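Side-chain contacts in odorant binding protein (AGAP010409-PA) (Anopheles gambiae, PDB 3L4A), which probably binds small odorant molecules as a secreted, mainly helical carrier of the PBP/GOBP family of insect odorant-binding proteins: residues V7-S12 / H26-E31; L49-D54 / Q61-N66; F32-V37 / R99-F104. All blocks are in the same frame, centred on the assembly; numbering follows the deposited sequence.

Contact 1: V7-S12 / H26-E31; sequences VIESCS and HYRANE
Glu9 and Arg28 join two neighbouring helices of the mainly helical odorant-binding fold, helix 5-14 and the last turn of helix 21-28, through a salt bridge on the outer side and a small apolar contact beneath it. Arg28 NH2 donates to Glu9 OE1 at 2.9 Å along a nearly straight line (172°), and the oxygen lies almost in the guanidinium plane. On the acceptor side OE1 is met on its syn side, 20° out of the carboxylate plane; the two flat groups are turned against each other. The side chains cross at about a right angle: Arg28 runs out extended from CG to NE, while Glu9 folds back at chi2 (-60°) and brings its carboxylate to the guanidinium edge. A water gives a second link, donating to Glu9 OE1 and accepting from Arg28 NE, and OE2 of the same carboxylate pairs with Lys24, so the carboxylate has two positive partners, which would probably favour its ionised form.

The apolar part is thin. Ile8 points at the other helix, and its CD1 comes within 4.3 Å of Tyr27 O and 4.5 Å of Arg28 CG. Tyr27 is buried, its ring stacked with Phe41 and its hydroxyl hydrogen-bonded to Thr38 OG1 of helix 36-48. Cys11 of helix 5-14 is joined to helix 36-48 by its disulfide with Cys44.

Backbone bonds finish the helix 21-28 end. Asn30, with positive phi, is the C-prime residue of a Schellman motif: Asn30 N bonds to Tyr27 O at 3.1 Å, and Glu31 N reaches His26 O at 2.8 Å.

Contact 2: L49-D54 / Q61-N66; sequences LNLYDD and QANWEN
Leu51 lays its two methyl groups over one side of helix 60-66, CD2 on Ala62 and CD1 on Asn66. It belongs to the turn between helix 36-48 and the two-stranded antiparallel hairpin of 52-53 and 57-58; Asn50, with positive phi, ends the helix there in a Schellman motif. CD2 stands 4.0 Å from Ala62 CB and 3.8 Å from Ala62 O, where the small alanine lets the backbones approach to 5.7 Å between Leu51 CA and Ala62 CA. CD1 sits 3.7 Å from Asn66 ND2, the two side chains crossing at about a right angle.

Asn63 supplies the polar link. With CG beside its own backbone N (chi1 -78°), its amide swings to the loop and also flanks Leu51 CB. ND2 has a second acceptor in Asp59 O, and OD1 bonds to Tyr111 OH, so both ends of this buried amide are engaged and its rotation is fixed. The Tyr111 hydroxyl is also hydrogen-bonded to Asn66 ND2, tying helix 108-117 to the same face of the helix. Across the contact, Asn63 ND2 reaches Leu51 O at 3.1 Å, lying in the carbonyl plane on a lone pair, although the bond is bent at the hydrogen (136°).

Contact 3: F32-V37 / R99-F104; sequences FPDDPV and RAYSAF
Tyr101 is the one residue of its helix segment that touches the loop, reaching from helix 96-105 to the chain that leads into helix 36-48. The tight part lies at its hydroxyl: OH donates to Phe32 O over 2.7 Å, with the oxygen near the ring plane at its edge and the hydroxyl tilted 24° from the carbonyl plane. Extended away from its backbone N (chi1 -173°), the ring pushes its phenol end against the loop backbone, where OH lies 3.3 Å from Pro33 C and CE2 is 3.6 Å from Pro33 O.

The rest is looser. Phe32 CB only brushes CE2, at 4.4 Å, while its ring turns away from Tyr101, toward Thr38 and Val42 of helix 36-48. On the exposed side Asp34, the centre of an inverse gamma turn, passes obliquely by the CE1 side of the ring, its CG 3.8 Å from Tyr101 CE1; the carboxylate and ring planes differ by 36°. The polar partner of Asp34 is His39, whose ring also meets that of Tyr101, so one histidine borders both residues.

Asp35 takes the N-cap position of helix 36-48. Phe104 packs on Val42 of that helix, while Ala100 and Ala103 of helix 96-105 pack on Tyr52 of strand 52-53.

In the fold
The three contacts all gather round helix 36-48. Contact 1 pairs the two helices that precede it, contact 3 starts in the loop entering it, and contact 2 starts in the turn leaving it. Contact 1 closes first along the chain; contact 3 then spans a long stretch, within which contact 2 forms. Centres lie about 13 Å apart for contacts 1 and 3 and about 16 Å for the other two pairs, with contacts 2 and 3 on opposite sides of the chain's centre. Direct packing links them: Val7 with Leu49, Tyr27 with Phe32, and Tyr52 with Ala100 and Phe104. Contacts 1 and 2 are local in sequence, and contact 3 brings in the distant helix 96-105, consistent with the compact helical scaffold of odorant-binding proteins.

Contact 1: V7-S12 / H26-E31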
loop_
_atom_site.group_PDB
_atom_site.type_symbol
_atom_site.label_atom_id
_atom_site.label_comp_id
_atom_site.label_asym_id
_atom_site.label_seq_id
_atom_site.Cartn_x
_atom_site.Cartn_y
_atom_site.Cartn_z
ATOM N N VAL A 7 -3.914 6.234 -12.006
ATOM C CA VAL A 7 -2.773 6.130 -11.103
ATOM C C VAL A 7 -1.852 4.964 -11.470
ATOM O O VAL A 7 -0.632 5.078 -11.363
ATOM C CB VAL A 7 -3.237 6.044 -9.631
ATOM C CG1 VAL A 7 -2.080 5.724 -8.722
ATOM C CG2 VAL A 7 -3.884 7.350 -9.209
ATOM N N ILE A 8 -2.421 3.857 -11.936
ATOM C CA ILE A 8 -1.601 2.733 -12.384
ATOM C C ILE A 8 -0.723 3.142 -13.571
ATOM O O ILE A 8 0.485 2.869 -13.606
ATOM C CB ILE A 8 -2.458 1.505 -12.756
ATOM C CG1 ILE A 8 -2.998 0.836 -11.490
ATOM C CG2 ILE A 8 -1.635 0.515 -13.565
ATOM C CD1 ILE A 8 -3.998 -0.268 -11.767
ATOM N N GLU A 9 -1.325 3.820 -14.543
ATOM C CA GLU A 9 -0.568 4.249 -15.706
ATOM C C GLU A 9 0.511 5.268 -15.336
ATOM O O GLU A 9 1.656 5.152 -15.761
ATOM C CB GLU A 9 -1.507 4.817 -16.774
ATOM C CG GLU A 9 -2.656 3.871 -17.136
ATOM C CD GLU A 9 -2.163 2.553 -17.679
ATOM O OE1 GLU A 9 -2.783 1.512 -17.379
ATOM O OE2 GLU A 9 -1.145 2.555 -18.398
ATOM N N SER A 10 0.152 6.264 -14.526
ATOM C CA SER A 10 1.120 7.282 -14.142
ATOM C C SER A 10 2.260 6.691 -13.317
ATOM O O SER A 10 3.419 7.033 -13.511
ATOM C CB SER A 10 0.432 8.418 -13.391
ATOM O OG SER A 10 -0.485 9.071 -14.256
ATOM N N CYS A 11 1.927 5.800 -12.393
ATOM C CA CYS A 11 2.970 5.170 -11.591
ATOM C C CYS A 11 3.864 4.243 -12.422
ATOM O O CYS A 11 5.051 4.106 -12.143
ATOM C CB CYS A 11 2.383 4.458 -10.377
ATOM S SG CYS A 11 1.959 5.611 -9.045
ATOM N N SER A 12 3.298 3.620 -13.449
ATOM C CA SER A 12 4.107 2.789 -14.326
ATOM C C SER A 12 5.129 3.647 -15.067
ATOM O O SER A 12 6.218 3.182 -15.394
ATOM C CB SER A 12 3.238 2.004 -15.309
ATOM O OG SER A 12 2.807 2.821 -16.385
ATOM N N HIS A 26 -0.146 -8.043 -13.704
ATOM C CA HIS A 26 -0.261 -8.338 -12.277
ATOM C C HIS A 26 -0.932 -7.185 -11.544
ATOM O O HIS A 26 -1.872 -7.388 -10.774
ATOM C CB HIS A 26 1.110 -8.595 -11.659
ATOM C CG HIS A 26 1.709 -9.912 -12.033
ATOM N ND1 HIS A 26 1.242 -11.109 -11.535
ATOM C CD2 HIS A 26 2.756 -10.220 -12.835
ATOM C CE1 HIS A 26 1.966 -12.100 -12.026
ATOM N NE2 HIS A 26 2.892 -11.587 -12.817
ATOM N N TYR A 27 -0.455 -5.969 -11.790
ATOM C CA TYR A 27 -0.968 -4.802 -11.080
ATOM C C TYR A 27 -2.470 -4.602 -11.288
ATOM O O TYR A 27 -3.195 -4.243 -10.356
ATOM C CB TYR A 27 -0.208 -3.539 -11.495
ATOM C CG TYR A 27 1.288 -3.616 -11.288
ATOM C CD1 TYR A 27 1.845 -4.520 -10.389
ATOM C CD2 TYR A 27 2.139 -2.770 -11.981
ATOM C CE1 TYR A 27 3.215 -4.583 -10.199
ATOM C CE2 TYR A 27 3.504 -2.815 -11.788
ATOM C CZ TYR A 27 4.038 -3.724 -10.904
ATOM O OH TYR A 27 5.399 -3.770 -10.723
ATOM N N ARG A 28 -2.937 -4.819 -12.513
ATOM C CA ARG A 28 -4.358 -4.663 -12.816
ATOM C C ARG A 28 -5.172 -5.787 -12.173
ATOM O O ARG A 28 -6.387 -5.674 -12.019
ATOM C CB ARG A 28 -4.587 -4.613 -14.330
ATOM C CG ARG A 28 -4.006 -3.368 -14.984
ATOM C CD ARG A 28 -3.992 -3.477 -16.501
ATOM N NE ARG A 28 -3.586 -2.221 -17.127
ATOM C CZ ARG A 28 -3.165 -2.114 -18.385
ATOM N NH1 ARG A 28 -3.087 -3.192 -19.153
ATOM N NH2 ARG A 28 -2.815 -0.930 -18.872
ATOM N N ALA A 29 -4.490 -6.864 -11.796
ATOM C CA ALA A 29 -5.120 -7.992 -11.115
ATOM C C ALA A 29 -4.901 -7.911 -9.602
ATOM O O ALA A 29 -5.112 -8.885 -8.879
ATOM C CB ALA A 29 -4.577 -9.306 -11.655
ATOM N N ASN A 30 -4.470 -6.742 -9.133
ATOM C CA ASN A 30 -4.159 -6.538 -7.719
ATOM C C ASN A 30 -3.139 -7.540 -7.179
ATOM O O ASN A 30 -3.207 -7.963 -6.023
ATOM C CB ASN A 30 -5.436 -6.539 -6.881
ATOM C CG ASN A 30 -6.312 -5.338 -7.170
ATOM O OD1 ASN A 30 -5.845 -4.198 -7.151
ATOM N ND2 ASN A 30 -7.588 -5.587 -7.441
ATOM N N GLU A 31 -2.190 -7.906 -8.033
ATOM C CA GLU A 31 -1.118 -8.814 -7.657
ATOM C C GLU A 31 0.200 -8.049 -7.641
ATOM O O GLU A 31 0.597 -7.471 -8.649
ATOM C CB GLU A 31 -1.047 -9.978 -8.646
ATOM C CG GLU A 31 -2.355 -10.745 -8.779
ATOM C CD GLU A 31 -2.356 -11.702 -9.952
ATOM O OE1 GLU A 31 -1.551 -11.506 -10.888
ATOM O OE2 GLU A 31 -3.169 -12.650 -9.941
HETATM O O HOH W 1 -4.524 0.453 -15.858
#

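Contact 2: L49-D54 / Q61-N66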
loop_
_atom_site.group_PDB
_atom_site.type_symbol
_atom_site.label_atom_id
_atom_site.label_comp_id
_atom_site.label_asym_id
_atom_site.label_seq_id
_atom_site.Cartn_x
_atom_site.Cartn_y
_atom_site.Cartn_z
ATOM N N LEU A 49 -2.425 7.925 -4.063
ATOM C CA LEU A 49 -3.762 7.779 -3.493
ATOM C C LEU A 49 -3.837 8.287 -2.055
ATOM O O LEU A 49 -4.880 8.188 -1.416
ATOM C CB LEU A 49 -4.222 6.319 -3.561
ATOM C CG LEU A 49 -4.366 5.734 -4.971
ATOM C CD1 LEU A 49 -4.767 4.273 -4.929
ATOM C CD2 LEU A 49 -5.392 6.542 -5.738
ATOM N N ASN A 50 -2.728 8.835 -1.565
ATOM C CA ASN A 50 -2.575 9.303 -0.186
ATOM C C ASN A 50 -2.960 8.260 0.852
ATOM O O ASN A 50 -3.539 8.557 1.898
ATOM C CB ASN A 50 -3.264 10.644 0.073
ATOM C CG ASN A 50 -2.519 11.471 1.098
ATOM O OD1 ASN A 50 -1.367 11.166 1.424
ATOM N ND2 ASN A 50 -3.157 12.517 1.611
ATOM N N LEU A 51 -2.585 7.022 0.549
ATOM C CA LEU A 51 -2.743 5.889 1.459
ATOM C C LEU A 51 -1.493 5.703 2.299
ATOM O O LEU A 51 -1.489 4.923 3.253
ATOM C CB LEU A 51 -2.947 4.607 0.655
ATOM C CG LEU A 51 -4.168 4.544 -0.245
ATOM C CD1 LEU A 51 -4.113 3.313 -1.136
ATOM C CD2 LEU A 51 -5.434 4.541 0.602
ATOM N N TYR A 52 -0.432 6.404 1.929
ATOM C CA TYR A 52 0.893 6.134 2.464
ATOM C C TYR A 52 1.761 7.363 2.347
ATOM O O TYR A 52 1.575 8.208 1.465
ATOM C CB TYR A 52 1.561 4.970 1.702
ATOM C CG TYR A 52 2.955 4.656 2.206
ATOM C CD1 TYR A 52 3.144 3.820 3.296
ATOM C CD2 TYR A 52 4.089 5.202 1.595
ATOM C CE1 TYR A 52 4.411 3.545 3.780
ATOM C CE2 TYR A 52 5.368 4.923 2.074
ATOM C CZ TYR A 52 5.520 4.087 3.166
ATOM O OH TYR A 52 6.766 3.789 3.666
ATOM N N ASP A 53 2.740 7.423 3.236
ATOM C CA ASP A 53 3.654 8.529 3.317
ATOM C C ASP A 53 5.000 8.005 3.817
ATOM O O ASP A 53 5.029 7.204 4.740
ATOM C CB ASP A 53 3.067 9.530 4.315
ATOM C CG ASP A 53 3.833 10.806 4.354
ATOM O OD1 ASP A 53 3.401 11.749 3.665
ATOM O OD2 ASP A 53 4.888 10.849 5.030
ATOM N N ASP A 54 6.104 8.441 3.214
ATOM C CA ASP A 54 7.421 7.930 3.594
ATOM C C ASP A 54 7.722 8.191 5.062
ATOM O O ASP A 54 8.398 7.395 5.714
ATOM C CB ASP A 54 8.526 8.549 2.732
ATOM C CG ASP A 54 8.424 8.143 1.281
ATOM O OD1 ASP A 54 8.238 6.939 1.008
ATOM O OD2 ASP A 54 8.533 9.028 0.409
ATOM N N GLN A 61 -7.007 5.127 8.288
ATOM C CA GLN A 61 -8.367 5.541 7.950
ATOM C C GLN A 61 -8.590 5.576 6.435
ATOM O O GLN A 61 -9.620 5.110 5.940
ATOM C CB GLN A 61 -8.698 6.902 8.567
ATOM C CG GLN A 61 -10.076 7.403 8.178
ATOM C CD GLN A 61 -11.199 6.526 8.706
ATOM O OE1 GLN A 61 -11.090 5.945 9.792
ATOM N NE2 GLN A 61 -12.283 6.427 7.953
ATOM N N ALA A 62 -7.610 6.112 5.709
ATOM C CA ALA A 62 -7.672 6.137 4.250
ATOM C C ALA A 62 -7.750 4.725 3.669
ATOM O O ALA A 62 -8.516 4.456 2.750
ATOM C CB ALA A 62 -6.480 6.882 3.683
ATOM N N ASN A 63 -6.955 3.813 4.216
ATOM C CA ASN A 63 -7.027 2.421 3.786
ATOM C C ASN A 63 -8.350 1.733 4.143
ATOM O O ASN A 63 -8.894 0.955 3.363
ATOM C CB ASN A 63 -5.813 1.645 4.299
ATOM C CG ASN A 63 -4.584 1.915 3.472
ATOM O OD1 ASN A 63 -4.378 1.282 2.431
ATOM N ND2 ASN A 63 -3.774 2.874 3.898
ATOM N N TRP A 64 -8.878 2.034 5.328
ATOM C CA TRP A 64 -10.184 1.526 5.727
ATOM C C TRP A 64 -11.217 1.948 4.692
ATOM O O TRP A 64 -12.025 1.146 4.246
ATOM C CB TRP A 64 -10.541 2.096 7.104
ATOM C CG TRP A 64 -11.918 1.756 7.607
ATOM C CD1 TRP A 64 -13.008 2.591 7.650
ATOM C CD2 TRP A 64 -12.347 0.515 8.173
ATOM N NE1 TRP A 64 -14.080 1.937 8.191
ATOM C CE2 TRP A 64 -13.709 0.661 8.521
ATOM C CE3 TRP A 64 -11.719 -0.710 8.412
ATOM C CZ2 TRP A 64 -14.442 -0.366 9.101
ATOM C CZ3 TRP A 64 -12.451 -1.732 8.985
ATOM C CH2 TRP A 64 -13.803 -1.554 9.322
ATOM N N GLU A 65 -11.161 3.209 4.294
ATOM C CA GLU A 65 -12.100 3.717 3.301
ATOM C C GLU A 65 -11.862 3.086 1.928
ATOM O O GLU A 65 -12.805 2.879 1.166
ATOM C CB GLU A 65 -12.024 5.241 3.241
ATOM C CG GLU A 65 -12.551 5.903 4.504
ATOM C CD GLU A 65 -12.326 7.409 4.530
ATOM O OE1 GLU A 65 -12.049 8.003 3.467
ATOM O OE2 GLU A 65 -12.433 8.005 5.622
ATOM N N ASN A 66 -10.611 2.748 1.635
ATOM C CA ASN A 66 -10.268 2.120 0.356
ATOM C C ASN A 66 -10.652 0.638 0.314
ATOM O O ASN A 66 -10.571 -0.003 -0.736
ATOM C CB ASN A 66 -8.776 2.309 0.070
ATOM C CG ASN A 66 -8.420 2.078 -1.394
ATOM O OD1 ASN A 66 -9.140 2.509 -2.293
ATOM N ND2 ASN A 66 -7.298 1.402 -1.632
#

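Contact 3: F32-V37 / R99-F104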
loop_
_atom_site.group_PDB
_atom_site.type_symbol
_atom_site.label_atom_id
_atom_site.label_comp_id
_atom_site.label_asym_id
_atom_site.label_seq_id
_atom_site.Cartn_x
_atom_site.Cartn_y
_atom_site.Cartn_z
ATOM N N PHE A 32 0.876 -8.042 -6.495
ATOM C CA PHE A 32 2.106 -7.262 -6.348
ATOM C C PHE A 32 3.280 -8.095 -5.849
ATOM O O PHE A 32 3.484 -8.239 -4.650
ATOM C CB PHE A 32 1.854 -6.062 -5.432
ATOM C CG PHE A 32 0.690 -5.235 -5.862
ATOM C CD1 PHE A 32 -0.572 -5.473 -5.341
ATOM C CD2 PHE A 32 0.835 -4.252 -6.832
ATOM C CE1 PHE A 32 -1.658 -4.728 -5.755
ATOM C CE2 PHE A 32 -0.247 -3.505 -7.252
ATOM C CZ PHE A 32 -1.499 -3.738 -6.708
ATOM N N PRO A 33 4.064 -8.650 -6.785
ATOM C CA PRO A 33 5.199 -9.526 -6.478
ATOM C C PRO A 33 6.298 -8.825 -5.685
ATOM O O PRO A 33 6.387 -7.594 -5.702
ATOM C CB PRO A 33 5.735 -9.909 -7.864
ATOM C CG PRO A 33 4.621 -9.622 -8.804
ATOM C CD PRO A 33 3.902 -8.443 -8.232
ATOM N N ASP A 34 7.124 -9.611 -4.999
ATOM C CA ASP A 34 8.167 -9.084 -4.134
ATOM C C ASP A 34 9.452 -8.861 -4.928
ATOM O O ASP A 34 10.421 -9.610 -4.800
ATOM C CB ASP A 34 8.394 -10.040 -2.956
ATOM C CG ASP A 34 9.270 -9.443 -1.874
ATOM O OD1 ASP A 34 9.958 -8.439 -2.138
ATOM O OD2 ASP A 34 9.283 -9.997 -0.752
ATOM N N ASP A 35 9.444 -7.820 -5.755
ATOM C CA ASP A 35 10.593 -7.467 -6.586
ATOM C C ASP A 35 10.818 -5.953 -6.515
ATOM O O ASP A 35 9.897 -5.214 -6.195
ATOM C CB ASP A 35 10.350 -7.925 -8.028
ATOM C CG ASP A 35 9.314 -7.084 -8.749
ATOM O OD1 ASP A 35 8.153 -7.524 -8.854
ATOM O OD2 ASP A 35 9.671 -5.988 -9.220
ATOM N N PRO A 36 12.037 -5.484 -6.812
ATOM C CA PRO A 36 12.368 -4.066 -6.616
ATOM C C PRO A 36 11.494 -3.087 -7.402
ATOM O O PRO A 36 11.189 -2.009 -6.895
ATOM C CB PRO A 36 13.820 -3.976 -7.090
ATOM C CG PRO A 36 14.360 -5.350 -6.896
ATOM C CD PRO A 36 13.221 -6.278 -7.186
ATOM N N VAL A 37 11.113 -3.442 -8.624
ATOM C CA VAL A 37 10.256 -2.573 -9.424
ATOM C C VAL A 37 8.895 -2.445 -8.764
ATOM O O VAL A 37 8.392 -1.338 -8.546
ATOM C CB VAL A 37 10.090 -3.107 -10.858
ATOM C CG1 VAL A 37 9.113 -2.236 -11.643
ATOM C CG2 VAL A 37 11.440 -3.141 -11.553
ATOM N N ARG A 99 10.551 -0.091 2.069
ATOM C CA ARG A 99 9.801 0.308 3.253
ATOM C C ARG A 99 8.296 0.343 2.983
ATOM O O ARG A 99 7.504 -0.197 3.767
ATOM C CB ARG A 99 10.287 1.663 3.767
ATOM C CG ARG A 99 9.682 2.070 5.098
ATOM C CD ARG A 99 9.948 3.529 5.399
ATOM N NE ARG A 99 11.376 3.776 5.555
ATOM C CZ ARG A 99 11.914 4.986 5.629
ATOM N NH1 ARG A 99 11.140 6.062 5.558
ATOM N NH2 ARG A 99 13.227 5.119 5.768
ATOM N N ALA A 100 7.896 0.984 1.885
ATOM C CA ALA A 100 6.481 1.073 1.548
ATOM C C ALA A 100 5.906 -0.309 1.283
ATOM O O ALA A 100 4.801 -0.621 1.715
ATOM C CB ALA A 100 6.264 1.981 0.331
ATOM N N TYR A 101 6.650 -1.143 0.561
ATOM C CA TYR A 101 6.161 -2.476 0.249
ATOM C C TYR A 101 5.969 -3.301 1.525
ATOM O O TYR A 101 4.935 -3.956 1.703
ATOM C CB TYR A 101 7.124 -3.171 -0.711
ATOM C CG TYR A 101 6.624 -4.501 -1.224
ATOM C CD1 TYR A 101 7.022 -5.688 -0.625
ATOM C CD2 TYR A 101 5.771 -4.573 -2.318
ATOM C CE1 TYR A 101 6.566 -6.910 -1.093
ATOM C CE2 TYR A 101 5.304 -5.795 -2.793
ATOM C CZ TYR A 101 5.711 -6.956 -2.172
ATOM O OH TYR A 101 5.267 -8.178 -2.627
ATOM N N SER A 102 6.963 -3.251 2.412
ATOM C CA SER A 102 6.867 -3.932 3.695
ATOM C C SER A 102 5.658 -3.445 4.484
ATOM O O SER A 102 4.914 -4.240 5.055
ATOM C CB SER A 102 8.136 -3.739 4.520
ATOM O OG SER A 102 8.048 -4.474 5.731
ATOM N N ALA A 103 5.452 -2.132 4.508
ATOM C CA ALA A 103 4.316 -1.564 5.222
ATOM C C ALA A 103 3.012 -2.144 4.696
ATOM O O ALA A 103 2.167 -2.606 5.469
ATOM C CB ALA A 103 4.321 -0.044 5.092
ATOM N N PHE A 104 2.848 -2.133 3.378
ATOM C CA PHE A 104 1.599 -2.601 2.797
ATOM C C PHE A 104 1.357 -4.102 2.966
ATOM O O PHE A 104 0.217 -4.556 2.915
ATOM C CB PHE A 104 1.471 -2.161 1.340
ATOM C CG PHE A 104 0.944 -0.755 1.185
ATOM C CD1 PHE A 104 -0.399 -0.481 1.397
ATOM C CD2 PHE A 104 1.795 0.290 0.842
ATOM C CE1 PHE A 104 -0.893 0.809 1.264
ATOM C CE2 PHE A 104 1.308 1.581 0.698
ATOM C CZ PHE A 104 -0.041 1.838 0.910
#